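Long-range contacts in endoglucanase (Thermotoga maritima, PDB 1VHO), which probably acts as a metal-dependent aminopeptidase of the M42 family, expected to bind two divalent metal cations per subunit, although it is named an endoglucanase: residues A[217-222]-A[294-299]; A[269-274]-A[323-328]. One frame throughout, in Å; residues are numbered along the deposited sequence.

Overall arrangement
Along the chain, helix 208-213 is followed by the loop 217-222, which leads into strand 222-229; contact 1 closes when the chain, having run through strand 247-249, helix 256-268, strand 274-276 and helix 289-293, returns at 294-299 and lays strand 297-304 beside it. Contact 2 starts inside that excursion, at the 269-274 turn after helix 256-268, and closes later on helix 317-333, so the two contacts cross rather than nest. Contact 1 lies at the entry of two neighbouring strands of the eight-stranded mixed sheet, whereas contact 2 joins a helix-to-edge-strand connection to the C-terminal helix. Their centres are about 21 Å apart, with no touch between them.

Contact 1: A[217-222]-A[294-299]; sequences EINPDA and NGVRTS
R297 folds its guanidinium over the backbone carbonyl of D221, so that D221 O lies against one face of the group, offset toward its rim, 3.0 Å from NH2. The angle is too poor for a hydrogen bond. R297 CG is anti to the carbonyl carbon, and the bend at chi3 (-88°) turns the chain end back toward 217-222, bringing NH1 to 3.7 Å from the A222 methyl CB. D221 turns its CB away from 294-299, and OD2 accepts a hydrogen bond from the backbone N of K61. Cutting R297 back to an alanine would probably uncover D221 O and the A222 methyl on this side and leave a gap where the guanidinium lay.

Both V296 methyls touch P220 O from the same side, each at 3.8 Å, with CG1 anti to the backbone N (chi1 177°), and CG2 also approaches the proline ring at CD. N219 slides past V296 in the opposite direction, its OD1 3.9 Å from CG2; its amide is turned 47° from that of N294. A water donates to D221 O (2.6 Å) and G295 O and accepts from R297 N, linking the two segments, which share no direct hydrogen bond; the strand pairing begins at A223, bonded to R297 and S299. A222 CA adds a CH...O contact of 3.4 Å to R297 O. G295, at positive phi, is the C-prime residue of the Schellman motif ending helix 289-293. The arrangement is the entry of two adjacent parallel strands, 222-229 and 297-304, each reached from a preceding helix, as in an alpha/beta sheet.

Contact 2: A[269-274]-A[323-328]; sequences HNVSLQ and LARLLS. With SO4 (sulfate ion), chain D.
R325, on the C-terminal helix 317-333, reaches across to H269 O at the Schellman motif that ends helix 256-268, where N270 with positive phi is the C-prime residue. The grip is end-on: NH1 and NH2 both donate to this one oxygen, each at 3.1 Å, with H269 O close to the guanidinium plane. The NH1 bond lies in the carbonyl plane on a lone pair, whereas NH2 comes in tilted 25° from it. R325 leaves its helix with CG anti to the backbone N (chi1 -175°), then bends at chi3 (76°), which swings the guanidinium over the turn. Its NE forms a salt bridge with E322, one helical turn earlier, so that the flat group, also held at NH1 and NH2, is probably fixed in rotation.

V271 CG2 lies over the rim of one guanidinium face, 3.5 Å from NH2, as the two side chains slide past each other in opposite directions. Beside this polar layer, L273 and L326 cross at about a right angle, meeting at their CD2 methyls 3.9 Å apart, and L326 also packs on I262 and A266 of helix 256-268. The sulfate, probably from the crystallisation liquor, bridges R325 and H269: R325 NH1 donates to its O3 at 2.8 Å. The positive charge of R325 probably helps to hold the anion there. H269 approaches the same ion with its ring edge, while its NE2 bonds to E333 farther along the C-terminal helix, and its ND1 donates nearly straight to sulfate O2, although the 2.5 Å between them is implausibly short and the length doubtful.

Contact 1: A[217-222]-A[294-299]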
ATOM      1  N   GLU A 217      21.256  -3.585   9.476  1.00 35.16           N
ATOM      2  CA  GLU A 217      22.273  -2.652   8.990  1.00 36.38           C
ATOM      3  C   GLU A 217      23.014  -3.281   7.807  1.00 37.23           C
ATOM      4  O   GLU A 217      24.088  -3.858   7.978  1.00 37.87           O
ATOM      5  CB  GLU A 217      23.283  -2.347  10.105  1.00 36.62           C
ATOM      6  N   ILE A 218      22.407  -3.234   6.633  1.00 35.90           N
ATOM      7  CA  ILE A 218      22.967  -3.798   5.427  1.00 35.67           C
ATOM      8  C   ILE A 218      22.804  -2.804   4.278  1.00 36.33           C
ATOM      9  O   ILE A 218      22.032  -1.858   4.380  1.00 36.00           O
ATOM     10  CB  ILE A 218      22.230  -5.091   5.021  1.00 35.13           C
ATOM     11  CG1 ILE A 218      20.726  -4.774   4.819  1.00 32.63           C
ATOM     12  CG2 ILE A 218      22.396  -6.227   5.992  1.00 32.03           C
ATOM     13  CD1 ILE A 218      20.151  -5.662   3.715  1.00 32.33           C
ATOM     14  N   ASN A 219      23.515  -3.044   3.192  1.00 36.58           N
ATOM     15  CA  ASN A 219      23.398  -2.241   1.985  1.00 36.55           C
ATOM     16  C   ASN A 219      23.042  -3.248   0.882  1.00 35.51           C
ATOM     17  O   ASN A 219      23.869  -4.084   0.515  1.00 35.81           O
ATOM     18  CB  ASN A 219      24.673  -1.496   1.614  1.00 41.78           C
ATOM     19  CG  ASN A 219      24.383  -0.381   0.626  1.00 45.48           C
ATOM     20  OD1 ASN A 219      23.541   0.491   0.867  1.00 48.72           O
ATOM     21  ND2 ASN A 219      25.090  -0.379  -0.495  1.00 51.01           N
ATOM     22  N   PRO A 220      21.777  -3.269   0.466  1.00 33.14           N
ATOM     23  CA  PRO A 220      21.389  -4.226  -0.554  1.00 30.99           C
ATOM     24  C   PRO A 220      22.151  -3.982  -1.852  1.00 29.32           C
ATOM     25  O   PRO A 220      22.407  -2.837  -2.223  1.00 26.40           O
ATOM     26  CB  PRO A 220      19.905  -3.973  -0.776  1.00 31.79           C
ATOM     27  CG  PRO A 220      19.534  -2.746  -0.031  1.00 31.88           C
ATOM     28  CD  PRO A 220      20.724  -2.316   0.787  1.00 32.79           C
ATOM     29  N   ASP A 221      22.387  -5.051  -2.575  1.00 27.22           N
ATOM     30  CA  ASP A 221      23.025  -5.001  -3.882  1.00 28.65           C
ATOM     31  C   ASP A 221      22.029  -4.592  -4.954  1.00 28.63           C
ATOM     32  O   ASP A 221      22.407  -4.123  -6.031  1.00 27.57           O
ATOM     33  CB  ASP A 221      23.565  -6.418  -4.191  1.00 29.43           C
ATOM     34  CG  ASP A 221      24.604  -6.761  -3.131  1.00 30.98           C
ATOM     35  OD1 ASP A 221      25.552  -5.948  -2.967  1.00 33.17           O
ATOM     36  OD2 ASP A 221      24.422  -7.758  -2.438  1.00 29.27           O
ATOM     37  N   ALA A 222      20.716  -4.841  -4.703  1.00 25.14           N
ATOM     38  CA  ALA A 222      19.699  -4.458  -5.686  1.00 23.20           C
ATOM     39  C   ALA A 222      18.356  -4.267  -4.945  1.00 22.09           C
ATOM     40  O   ALA A 222      18.153  -4.904  -3.919  1.00 20.44           O
ATOM     41  CB  ALA A 222      19.537  -5.430  -6.821  1.00 25.55           C
ATOM     42  N   ASN A 294      22.953   6.185  -1.960  1.00 46.43           N
ATOM     43  CA  ASN A 294      23.794   5.109  -1.494  1.00 44.24           C
ATOM     44  C   ASN A 294      24.228   4.152  -2.580  1.00 42.75           C
ATOM     45  O   ASN A 294      24.748   3.074  -2.261  1.00 42.23           O
ATOM     46  CB  ASN A 294      23.051   4.336  -0.386  1.00 47.72           C
ATOM     47  CG  ASN A 294      23.266   4.981   0.971  1.00 49.35           C
ATOM     48  OD1 ASN A 294      23.826   4.332   1.857  1.00 50.40           O
ATOM     49  ND2 ASN A 294      22.860   6.230   1.120  1.00 49.38           N
ATOM     50  N   GLY A 295      23.995   4.483  -3.853  1.00 41.25           N
ATOM     51  CA  GLY A 295      24.376   3.614  -4.952  1.00 39.72           C
ATOM     52  C   GLY A 295      23.622   2.311  -5.097  1.00 38.03           C
ATOM     53  O   GLY A 295      24.115   1.370  -5.754  1.00 37.76           O
ATOM     54  N   VAL A 296      22.415   2.179  -4.524  1.00 35.34           N
ATOM     55  CA  VAL A 296      21.695   0.904  -4.680  1.00 33.58           C
ATOM     56  C   VAL A 296      21.062   0.815  -6.067  1.00 30.86           C
ATOM     57  O   VAL A 296      20.259   1.701  -6.384  1.00 32.12           O
ATOM     58  CB  VAL A 296      20.599   0.773  -3.595  1.00 32.41           C
ATOM     59  CG1 VAL A 296      19.789  -0.505  -3.797  1.00 30.81           C
ATOM     60  CG2 VAL A 296      21.222   0.773  -2.215  1.00 31.77           C
ATOM     61  N   ARG A 297      21.392  -0.188  -6.861  1.00 29.18           N
ATOM     62  CA  ARG A 297      20.759  -0.299  -8.191  1.00 29.56           C
ATOM     63  C   ARG A 297      19.252  -0.558  -7.930  1.00 27.93           C
ATOM     64  O   ARG A 297      18.980  -1.550  -7.261  1.00 24.96           O
ATOM     65  CB  ARG A 297      21.380  -1.407  -8.999  1.00 32.58           C
ATOM     66  CG  ARG A 297      22.900  -1.157  -9.206  1.00 43.13           C
ATOM     67  CD  ARG A 297      23.498  -2.222 -10.121  1.00 45.83           C
ATOM     68  NE  ARG A 297      23.939  -3.386  -9.381  1.00 51.60           N
ATOM     69  CZ  ARG A 297      23.228  -4.462  -9.099  1.00 54.93           C
ATOM     70  NH1 ARG A 297      21.974  -4.544  -9.521  1.00 58.32           N
ATOM     71  NH2 ARG A 297      23.771  -5.447  -8.394  1.00 57.01           N
ATOM     72  N   THR A 298      18.396   0.292  -8.476  1.00 26.94           N
ATOM     73  CA  THR A 298      16.972   0.172  -8.199  1.00 25.73           C
ATOM     74  C   THR A 298      16.056   0.061  -9.399  1.00 24.64           C
ATOM     75  O   THR A 298      16.288   0.546 -10.507  1.00 23.25           O
ATOM     76  CB  THR A 298      16.518   1.376  -7.338  1.00 28.43           C
ATOM     77  OG1 THR A 298      17.388   1.555  -6.200  1.00 30.31           O
ATOM     78  CG2 THR A 298      15.129   1.138  -6.744  1.00 30.35           C
ATOM     79  N   SER A 299      14.975  -0.701  -9.187  1.00 21.00           N
ATOM     80  CA  SER A 299      13.943  -0.897 -10.180  1.00 17.80           C
ATOM     81  C   SER A 299      12.588  -0.521  -9.553  1.00 20.02           C
ATOM     82  O   SER A 299      12.404  -0.792  -8.359  1.00 20.14           O
ATOM     83  CB  SER A 299      13.897  -2.361 -10.645  1.00 16.92           C
ATOM     84  OG  SER A 299      12.730  -2.550 -11.457  1.00 18.47           O
TER
HETATM   85  O   HOH W   1      23.532  -1.793  -6.216  1.00 40.08           O

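Contact 2: A[269-274]-A[323-328]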
ATOM      1  N   HIS A 269      10.423 -16.891 -18.274  1.00 25.22           N
ATOM      2  CA  HIS A 269       9.344 -17.515 -17.543  1.00 23.30           C
ATOM      3  C   HIS A 269       7.953 -17.130 -17.956  1.00 22.91           C
ATOM      4  O   HIS A 269       7.016 -17.434 -17.220  1.00 21.75           O
ATOM      5  CB  HIS A 269       9.562 -17.274 -16.023  1.00 21.11           C
ATOM      6  CG  HIS A 269      10.814 -18.005 -15.614  1.00 22.08           C
ATOM      7  ND1 HIS A 269      10.739 -19.342 -15.225  1.00 20.74           N
ATOM      8  CD2 HIS A 269      12.120 -17.649 -15.566  1.00 20.36           C
ATOM      9  CE1 HIS A 269      11.964 -19.760 -14.949  1.00 20.30           C
ATOM     10  NE2 HIS A 269      12.802 -18.766 -15.151  1.00 23.58           N
ATOM     11  N   ASN A 270       7.743 -16.536 -19.131  1.00 22.39           N
ATOM     12  CA  ASN A 270       6.447 -16.187 -19.662  1.00 21.50           C
ATOM     13  C   ASN A 270       5.619 -15.289 -18.744  1.00 22.36           C
ATOM     14  O   ASN A 270       4.426 -15.497 -18.497  1.00 22.46           O
ATOM     15  CB  ASN A 270       5.709 -17.500 -20.023  1.00 25.29           C
ATOM     16  CG  ASN A 270       6.565 -18.326 -21.003  1.00 33.50           C
ATOM     17  OD1 ASN A 270       6.887 -17.880 -22.096  1.00 32.96           O
ATOM     18  ND2 ASN A 270       6.979 -19.529 -20.621  1.00 33.93           N
ATOM     19  N   VAL A 271       6.298 -14.320 -18.123  1.00 22.48           N
ATOM     20  CA  VAL A 271       5.601 -13.363 -17.269  1.00 20.44           C
ATOM     21  C   VAL A 271       5.251 -12.156 -18.191  1.00 19.90           C
ATOM     22  O   VAL A 271       6.200 -11.530 -18.621  1.00 20.65           O
ATOM     23  CB  VAL A 271       6.403 -12.857 -16.075  1.00 18.87           C
ATOM     24  CG1 VAL A 271       5.511 -11.858 -15.290  1.00 18.10           C
ATOM     25  CG2 VAL A 271       6.766 -13.978 -15.078  1.00 18.46           C
ATOM     26  N   SER A 272       3.964 -11.935 -18.421  1.00 17.69           N
ATOM     27  CA  SER A 272       3.534 -10.824 -19.274  1.00 20.41           C
ATOM     28  C   SER A 272       3.789  -9.518 -18.537  1.00 19.21           C
ATOM     29  O   SER A 272       3.425  -9.428 -17.341  1.00 18.98           O
ATOM     30  CB  SER A 272       2.057 -10.961 -19.641  1.00 24.48           C
ATOM     31  OG  SER A 272       1.921 -12.116 -20.500  1.00 31.63           O
ATOM     32  N   LEU A 273       4.304  -8.520 -19.192  1.00 18.52           N
ATOM     33  CA  LEU A 273       4.623  -7.252 -18.517  1.00 17.94           C
ATOM     34  C   LEU A 273       4.074  -6.070 -19.304  1.00 19.85           C
ATOM     35  O   LEU A 273       3.782  -6.195 -20.501  1.00 18.99           O
ATOM     36  CB  LEU A 273       6.157  -7.066 -18.491  1.00 17.08           C
ATOM     37  CG  LEU A 273       6.999  -8.047 -17.642  1.00 18.55           C
ATOM     38  CD1 LEU A 273       8.480  -7.758 -17.815  1.00 19.00           C
ATOM     39  CD2 LEU A 273       6.617  -7.955 -16.159  1.00 22.01           C
ATOM     40  N   GLN A 274       3.970  -4.937 -18.612  1.00 18.91           N
ATOM     41  CA  GLN A 274       3.562  -3.698 -19.292  1.00 19.02           C
ATOM     42  C   GLN A 274       4.669  -2.711 -18.951  1.00 18.92           C
ATOM     43  O   GLN A 274       5.561  -3.102 -18.177  1.00 17.18           O
ATOM     44  CB  GLN A 274       2.214  -3.207 -18.734  1.00 19.38           C
ATOM     45  CG  GLN A 274       1.066  -4.119 -19.100  1.00 20.53           C
ATOM     46  CD  GLN A 274      -0.278  -3.663 -18.612  1.00 20.95           C
ATOM     47  OE1 GLN A 274      -0.980  -3.002 -19.368  1.00 21.45           O
ATOM     48  NE2 GLN A 274      -0.712  -4.023 -17.381  1.00 13.78           N
ATOM     49  N   LEU A 323       3.392 -10.703 -10.520  1.00 15.47           N
ATOM     50  CA  LEU A 323       4.525  -9.910 -10.037  1.00 14.23           C
ATOM     51  C   LEU A 323       5.288 -10.698  -8.987  1.00 16.54           C
ATOM     52  O   LEU A 323       6.536 -10.698  -8.911  1.00 14.42           O
ATOM     53  CB  LEU A 323       4.052  -8.531  -9.530  1.00 14.30           C
ATOM     54  CG  LEU A 323       5.170  -7.629  -8.997  1.00 17.58           C
ATOM     55  CD1 LEU A 323       6.381  -7.631  -9.953  1.00 18.94           C
ATOM     56  CD2 LEU A 323       4.732  -6.188  -8.767  1.00 16.01           C
ATOM     57  N   ALA A 324       4.540 -11.304  -8.013  1.00 16.35           N
ATOM     58  CA  ALA A 324       5.268 -12.057  -6.984  1.00 17.12           C
ATOM     59  C   ALA A 324       6.050 -13.243  -7.614  1.00 15.49           C
ATOM     60  O   ALA A 324       7.147 -13.541  -7.169  1.00 14.71           O
ATOM     61  CB  ALA A 324       4.234 -12.627  -6.000  1.00 16.73           C
ATOM     62  N   ARG A 325       5.468 -13.886  -8.614  1.00 17.34           N
ATOM     63  CA  ARG A 325       6.166 -14.996  -9.293  1.00 18.97           C
ATOM     64  C   ARG A 325       7.450 -14.476  -9.905  1.00 17.98           C
ATOM     65  O   ARG A 325       8.536 -15.052  -9.760  1.00 16.82           O
ATOM     66  CB  ARG A 325       5.239 -15.635 -10.373  1.00 19.28           C
ATOM     67  CG  ARG A 325       5.872 -16.879 -11.035  1.00 21.46           C
ATOM     68  CD  ARG A 325       4.833 -17.679 -11.807  1.00 24.44           C
ATOM     69  NE  ARG A 325       4.449 -17.089 -13.099  1.00 22.32           N
ATOM     70  CZ  ARG A 325       5.115 -17.303 -14.234  1.00 24.53           C
ATOM     71  NH1 ARG A 325       6.209 -18.085 -14.286  1.00 19.12           N
ATOM     72  NH2 ARG A 325       4.693 -16.727 -15.348  1.00 19.57           N
ATOM     73  N   LEU A 326       7.374 -13.340 -10.623  1.00 17.50           N
ATOM     74  CA  LEU A 326       8.577 -12.746 -11.202  1.00 17.06           C
ATOM     75  C   LEU A 326       9.591 -12.387 -10.150  1.00 17.34           C
ATOM     76  O   LEU A 326      10.801 -12.641 -10.333  1.00 16.95           O
ATOM     77  CB  LEU A 326       8.168 -11.405 -11.913  1.00 16.09           C
ATOM     78  CG  LEU A 326       9.349 -10.623 -12.494  1.00 21.80           C
ATOM     79  CD1 LEU A 326      10.153 -11.510 -13.460  1.00 20.22           C
ATOM     80  CD2 LEU A 326       8.834  -9.375 -13.247  1.00 18.40           C
ATOM     81  N   LEU A 327       9.190 -11.759  -9.026  1.00 16.16           N
ATOM     82  CA  LEU A 327      10.150 -11.351  -8.006  1.00 15.26           C
ATOM     83  C   LEU A 327      10.832 -12.591  -7.368  1.00 17.50           C
ATOM     84  O   LEU A 327      12.036 -12.540  -7.074  1.00 17.51           O
ATOM     85  CB  LEU A 327       9.564 -10.517  -6.847  1.00 16.84           C
ATOM     86  CG  LEU A 327       8.963  -9.149  -7.229  1.00 25.91           C
ATOM     87  CD1 LEU A 327       8.505  -8.392  -5.968  1.00 27.80           C
ATOM     88  CD2 LEU A 327       9.979  -8.315  -7.977  1.00 22.17           C
ATOM     89  N   SER A 328      10.071 -13.649  -7.172  1.00 17.94           N
ATOM     90  CA  SER A 328      10.663 -14.894  -6.635  1.00 20.83           C
ATOM     91  C   SER A 328      11.698 -15.394  -7.673  1.00 21.18           C
ATOM     92  O   SER A 328      12.787 -15.836  -7.268  1.00 23.44           O
ATOM     93  CB  SER A 328       9.635 -15.940  -6.301  1.00 19.48           C
ATOM     94  OG  SER A 328       8.964 -16.537  -7.423  1.00 22.70           O
TER
HETATM   95  S   SO4 D 352       7.876 -20.990 -13.605  1.00 59.25           S
HETATM   96  O1  SO4 D 352       6.702 -21.799 -14.123  1.00 60.63           O
HETATM   97  O2  SO4 D 352       8.522 -20.383 -14.811  1.00 58.66           O
HETATM   98  O3  SO4 D 352       7.373 -19.970 -12.643  1.00 57.61           O
HETATM   99  O4  SO4 D 352       8.829 -21.928 -12.927  1.00 59.72           O